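Local coordinates for protein transaminase (PDB 5G0A) that probably transfers amino groups between amines or amino acids and carbonyl compounds with S-selectivity, using pyridoxal-5'-phosphate as cofactor, at residues T136-H149 and Y226-Q240. Sequence-based numbering, arbitrary orientation.
Sequences TNRPLVVTREHDYH and YGPEQVAAVITEVSQ. With PLP (pyridoxal-5'-phosphate), chain K.
L140-R144 and V231-T236 run as parallel neighbouring strands, axes 18° apart, with V142 N bonded to A233 O and I235 N to V142 O; a beta bulge at A232 shifts the register by one residue between the L140-V231 and V141-A233 pairs. V142 lays CG2 against V231 CG1 on the face that L140 and V234 share, while V141 meets I235 on the other. At the start of the strands, R138 stretches along the 228-231 backbone, and its NH1 reaches V231 O at 3.0 Å, in the guanidinium plane; the same nitrogen also bonds G263.

At the C-terminal ends of the strands, D147 ties the two segments together. R144, folded back at chi2 (89°) and chi3 (47°), brings NE to D147 OD2 at 2.8 Å in a nearly straight hydrogen bond that is part of a salt bridge, with T236 CB centred over one face of its guanidinium. H149 NE2 hydrogen-bonds D147 OD2 at 2.7 Å, from the side of the carboxylate plane opposite to R144 NE. D147 OD1 offers its anti lone pair to Q240 NE2, 2.7 Å away, and that nitrogen also bonds E145 O, so the Q240 amide holds both the backbone and the last side chain of the type II turn R144-D147. A leucine in place of D147 would probably leave R144 NE and H149 NE2 without their shared acceptor and the Q240 amide freer to turn. I235 CD1 sits over the centre of the H149 ring, 3.9 Å from its centroid, a CH-pi contact; ND1 of that ring bonds D269. E237 OE2 takes the Y148 N-H from above its carboxylate plane at 2.9 Å, and its OE1, bonded to G241 N, lies 3.4 Å from PLP C2A. The two strands lie side by side in the seven-stranded, mostly parallel sheet, and the loops that follow carry Y148, H149 and E237 to PLP, as in the large domain of fold-type I, class III aminotransferases.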
# COMPACT_ATOMS: atom_id res chain seq x y z
N THR B 136 -18.15 -7.71 -5.40
CA THR B 136 -18.56 -7.08 -4.14
C THR B 136 -18.30 -5.58 -4.16
O THR B 136 -18.87 -4.85 -3.35
CB THR B 136 -17.84 -7.68 -2.93
OG1 THR B 136 -16.42 -7.47 -3.08
CG2 THR B 136 -18.18 -9.22 -2.73
N ASN B 137 -17.43 -5.14 -5.08
CA ASN B 137 -16.89 -3.74 -5.07
C ASN B 137 -16.24 -3.42 -3.72
O ASN B 137 -16.48 -2.34 -3.13
CB ASN B 137 -17.98 -2.71 -5.43
CG ASN B 137 -17.42 -1.34 -5.80
OD1 ASN B 137 -18.04 -0.29 -5.53
ND2 ASN B 137 -16.26 -1.34 -6.46
N ARG B 138 -15.44 -4.35 -3.21
CA ARG B 138 -14.79 -4.23 -1.90
C ARG B 138 -13.34 -4.71 -1.99
O ARG B 138 -13.07 -5.65 -2.75
CB ARG B 138 -15.48 -5.09 -0.84
CG ARG B 138 -16.95 -4.74 -0.59
CD ARG B 138 -17.49 -5.76 0.40
NE ARG B 138 -18.96 -5.68 0.44
CZ ARG B 138 -19.72 -6.65 0.95
NH1 ARG B 138 -19.15 -7.75 1.44
NH2 ARG B 138 -21.06 -6.52 0.94
N PRO B 139 -12.44 -4.12 -1.19
CA PRO B 139 -11.00 -4.43 -1.34
C PRO B 139 -10.43 -5.57 -0.50
O PRO B 139 -9.50 -6.24 -0.95
CB PRO B 139 -10.31 -3.13 -0.89
CG PRO B 139 -11.26 -2.56 0.14
CD PRO B 139 -12.64 -2.85 -0.44
N LEU B 140 -10.90 -5.77 0.72
CA LEU B 140 -10.19 -6.64 1.63
C LEU B 140 -10.50 -8.12 1.40
O LEU B 140 -11.64 -8.51 1.16
CB LEU B 140 -10.48 -6.27 3.08
CG LEU B 140 -9.98 -4.90 3.55
CD1 LEU B 140 -10.28 -4.75 5.04
CD2 LEU B 140 -8.47 -4.76 3.32
N VAL B 141 -9.46 -8.94 1.46
CA VAL B 141 -9.66 -10.39 1.44
C VAL B 141 -9.02 -10.96 2.71
O VAL B 141 -7.92 -10.54 3.12
CB VAL B 141 -9.06 -11.05 0.16
CG1 VAL B 141 -9.12 -12.58 0.29
CG2 VAL B 141 -9.78 -10.57 -1.11
N VAL B 142 -9.72 -11.89 3.33
CA VAL B 142 -9.27 -12.55 4.55
C VAL B 142 -8.72 -13.92 4.19
O VAL B 142 -9.41 -14.73 3.56
CB VAL B 142 -10.44 -12.72 5.54
CG1 VAL B 142 -9.98 -13.44 6.80
CG2 VAL B 142 -11.04 -11.36 5.87
N THR B 143 -7.47 -14.15 4.61
CA THR B 143 -6.83 -15.45 4.49
C THR B 143 -6.51 -15.99 5.90
O THR B 143 -6.94 -15.40 6.91
CB THR B 143 -5.55 -15.32 3.65
OG1 THR B 143 -5.10 -16.62 3.27
CG2 THR B 143 -4.45 -14.54 4.44
N ARG B 144 -5.81 -17.12 5.99
CA ARG B 144 -5.43 -17.68 7.30
C ARG B 144 -3.93 -17.88 7.40
O ARG B 144 -3.27 -18.19 6.41
CB ARG B 144 -6.14 -19.02 7.59
CG ARG B 144 -7.67 -18.94 7.68
CD ARG B 144 -8.36 -19.14 6.32
NE ARG B 144 -7.80 -20.29 5.61
CZ ARG B 144 -8.07 -21.57 5.89
NH1 ARG B 144 -8.93 -21.88 6.87
NH2 ARG B 144 -7.47 -22.54 5.20
N GLU B 145 -3.41 -17.77 8.62
CA GLU B 145 -2.05 -18.20 8.93
C GLU B 145 -1.79 -19.59 8.33
O GLU B 145 -2.64 -20.47 8.46
CB GLU B 145 -1.82 -18.24 10.46
CG GLU B 145 -0.34 -18.41 10.79
CD GLU B 145 -0.01 -18.74 12.24
OE1 GLU B 145 -0.89 -19.21 12.99
OE2 GLU B 145 1.16 -18.52 12.62
N HIS B 146 -0.63 -19.74 7.69
CA HIS B 146 -0.16 -20.97 7.05
C HIS B 146 -0.84 -21.35 5.73
O HIS B 146 -0.50 -22.41 5.17
CB HIS B 146 -0.17 -22.19 7.99
CG HIS B 146 0.45 -21.93 9.33
ND1 HIS B 146 1.63 -21.25 9.50
CD2 HIS B 146 0.04 -22.28 10.58
CE1 HIS B 146 1.93 -21.19 10.79
NE2 HIS B 146 0.99 -21.81 11.46
N ASP B 147 -1.75 -20.52 5.22
CA ASP B 147 -2.35 -20.82 3.92
C ASP B 147 -1.30 -20.63 2.84
O ASP B 147 -0.47 -19.72 2.92
CB ASP B 147 -3.52 -19.88 3.58
CG ASP B 147 -4.86 -20.39 4.07
OD1 ASP B 147 -4.90 -21.34 4.88
OD2 ASP B 147 -5.89 -19.86 3.59
N TYR B 148 -1.38 -21.48 1.82
CA TYR B 148 -0.64 -21.30 0.57
C TYR B 148 -1.65 -21.20 -0.56
O TYR B 148 -2.50 -22.08 -0.73
CB TYR B 148 0.34 -22.46 0.34
CG TYR B 148 1.18 -22.20 -0.91
CD1 TYR B 148 2.26 -21.31 -0.86
CD2 TYR B 148 0.84 -22.77 -2.14
CE1 TYR B 148 3.00 -21.00 -2.00
CE2 TYR B 148 1.59 -22.49 -3.30
CZ TYR B 148 2.66 -21.60 -3.21
OH TYR B 148 3.42 -21.28 -4.32
N HIS B 149 -1.58 -20.10 -1.32
CA HIS B 149 -2.50 -19.88 -2.42
C HIS B 149 -1.75 -19.54 -3.70
O HIS B 149 -2.35 -19.10 -4.67
CB HIS B 149 -3.54 -18.79 -2.08
CG HIS B 149 -4.46 -19.18 -0.95
ND1 HIS B 149 -5.36 -20.22 -1.07
CD2 HIS B 149 -4.61 -18.68 0.30
CE1 HIS B 149 -6.01 -20.35 0.08
NE2 HIS B 149 -5.58 -19.42 0.92
N TYR B 226 -12.73 -4.24 10.74
CA TYR B 226 -12.37 -3.60 9.49
C TYR B 226 -13.57 -3.13 8.68
O TYR B 226 -13.43 -2.32 7.75
CB TYR B 226 -11.44 -4.52 8.66
CG TYR B 226 -10.00 -4.41 9.12
CD1 TYR B 226 -9.53 -5.17 10.19
CD2 TYR B 226 -9.12 -3.52 8.50
CE1 TYR B 226 -8.22 -5.06 10.62
CE2 TYR B 226 -7.82 -3.38 8.95
CZ TYR B 226 -7.37 -4.17 9.98
OH TYR B 226 -6.07 -4.06 10.41
N GLY B 227 -14.76 -3.59 9.08
CA GLY B 227 -16.00 -3.25 8.39
C GLY B 227 -16.37 -4.33 7.38
O GLY B 227 -15.71 -4.46 6.35
N PRO B 228 -17.42 -5.12 7.66
CA PRO B 228 -17.82 -6.15 6.68
C PRO B 228 -18.12 -5.54 5.31
O PRO B 228 -17.95 -6.22 4.30
CB PRO B 228 -19.09 -6.75 7.30
CG PRO B 228 -18.90 -6.51 8.77
CD PRO B 228 -18.36 -5.11 8.80
N GLU B 229 -18.48 -4.25 5.28
CA GLU B 229 -18.74 -3.55 4.03
C GLU B 229 -17.47 -3.32 3.17
O GLU B 229 -17.57 -2.89 2.03
CB GLU B 229 -19.52 -2.23 4.26
CG GLU B 229 -18.72 -1.03 4.82
CD GLU B 229 -18.26 -1.15 6.26
OE1 GLU B 229 -18.66 -2.07 7.00
OE2 GLU B 229 -17.46 -0.29 6.67
N GLN B 230 -16.29 -3.57 3.71
CA GLN B 230 -15.13 -3.49 2.82
C GLN B 230 -14.39 -4.82 2.67
O GLN B 230 -13.29 -4.84 2.13
CB GLN B 230 -14.18 -2.35 3.19
CG GLN B 230 -13.37 -2.57 4.45
CD GLN B 230 -12.23 -1.56 4.54
OE1 GLN B 230 -11.92 -0.86 3.56
NE2 GLN B 230 -11.60 -1.49 5.70
N VAL B 231 -15.00 -5.90 3.15
CA VAL B 231 -14.41 -7.24 3.03
C VAL B 231 -15.12 -7.99 1.88
O VAL B 231 -16.28 -8.33 1.98
CB VAL B 231 -14.46 -8.06 4.35
CG1 VAL B 231 -13.90 -9.47 4.14
CG2 VAL B 231 -13.67 -7.36 5.46
N ALA B 232 -14.40 -8.23 0.80
CA ALA B 232 -14.92 -9.00 -0.35
C ALA B 232 -15.18 -10.47 -0.05
O ALA B 232 -16.19 -11.00 -0.49
CB ALA B 232 -13.97 -8.89 -1.56
N ALA B 233 -14.23 -11.12 0.61
CA ALA B 233 -14.15 -12.58 0.65
C ALA B 233 -13.23 -13.07 1.76
O ALA B 233 -12.31 -12.37 2.21
CB ALA B 233 -13.67 -13.12 -0.71
N VAL B 234 -13.50 -14.30 2.19
CA VAL B 234 -12.56 -15.09 2.95
C VAL B 234 -12.11 -16.19 1.98
O VAL B 234 -12.94 -16.82 1.33
CB VAL B 234 -13.25 -15.76 4.16
CG1 VAL B 234 -12.25 -16.63 4.90
CG2 VAL B 234 -13.79 -14.69 5.12
N ILE B 235 -10.80 -16.38 1.88
CA ILE B 235 -10.25 -17.48 1.08
C ILE B 235 -9.69 -18.56 2.00
O ILE B 235 -9.01 -18.24 2.96
CB ILE B 235 -9.19 -16.99 0.06
CG1 ILE B 235 -8.79 -18.14 -0.88
CG2 ILE B 235 -7.98 -16.30 0.75
CD1 ILE B 235 -7.99 -17.68 -2.08
N THR B 236 -9.96 -19.83 1.68
CA THR B 236 -9.55 -20.95 2.52
C THR B 236 -8.96 -22.08 1.68
O THR B 236 -9.06 -22.05 0.45
CB THR B 236 -10.75 -21.56 3.30
OG1 THR B 236 -11.71 -22.07 2.37
CG2 THR B 236 -11.40 -20.52 4.23
N GLU B 237 -8.35 -23.05 2.35
CA GLU B 237 -8.07 -24.38 1.78
C GLU B 237 -8.71 -25.30 2.80
O GLU B 237 -8.53 -25.09 4.01
CB GLU B 237 -6.57 -24.71 1.80
CG GLU B 237 -5.61 -23.76 1.12
CD GLU B 237 -4.17 -24.15 1.41
OE1 GLU B 237 -3.72 -25.19 0.88
OE2 GLU B 237 -3.50 -23.45 2.20
N VAL B 238 -9.45 -26.32 2.37
CA VAL B 238 -10.12 -27.17 3.38
C VAL B 238 -9.10 -28.00 4.13
O VAL B 238 -9.29 -28.36 5.29
CB VAL B 238 -11.23 -28.07 2.82
CG1 VAL B 238 -12.34 -27.26 2.17
CG2 VAL B 238 -10.67 -29.17 1.91
N SER B 239 -8.01 -28.34 3.45
CA SER B 239 -6.88 -28.95 4.09
C SER B 239 -5.71 -28.14 3.61
O SER B 239 -5.47 -28.06 2.39
CB SER B 239 -6.76 -30.41 3.65
OG SER B 239 -5.61 -31.02 4.20
N GLN B 240 -4.99 -27.51 4.53
CA GLN B 240 -3.82 -26.71 4.14
C GLN B 240 -2.80 -27.65 3.52
O GLN B 240 -2.35 -28.59 4.18
CB GLN B 240 -3.27 -25.91 5.33
CG GLN B 240 -4.16 -24.70 5.66
CD GLN B 240 -3.79 -24.02 6.97
OE1 GLN B 240 -3.52 -24.68 7.99
NE2 GLN B 240 -3.79 -22.68 6.96
N1 PLP K . -3.20 -22.94 -4.24
C2 PLP K . -2.92 -24.10 -3.60
C2A PLP K . -3.78 -24.55 -2.44
C3 PLP K . -1.82 -24.97 -4.08
O3 PLP K . -1.53 -26.15 -3.50
C4 PLP K . -1.03 -24.52 -5.23
C4A PLP K . 0.09 -25.41 -5.79
C5 PLP K . -1.41 -23.21 -5.81
C6 PLP K . -2.46 -22.48 -5.26
C5A PLP K . -0.64 -22.58 -6.96
O4P PLP K . -0.65 -23.36 -8.14
P PLP K . 0.56 -23.12 -9.19
O1P PLP K . 0.07 -23.96 -10.34
O2P PLP K . 0.69 -21.64 -9.50
O3P PLP K . 1.79 -23.68 -8.52
O HOH W 1 -20.09 -3.12 0.09
O HOH W 2 -1.05 -24.30 3.20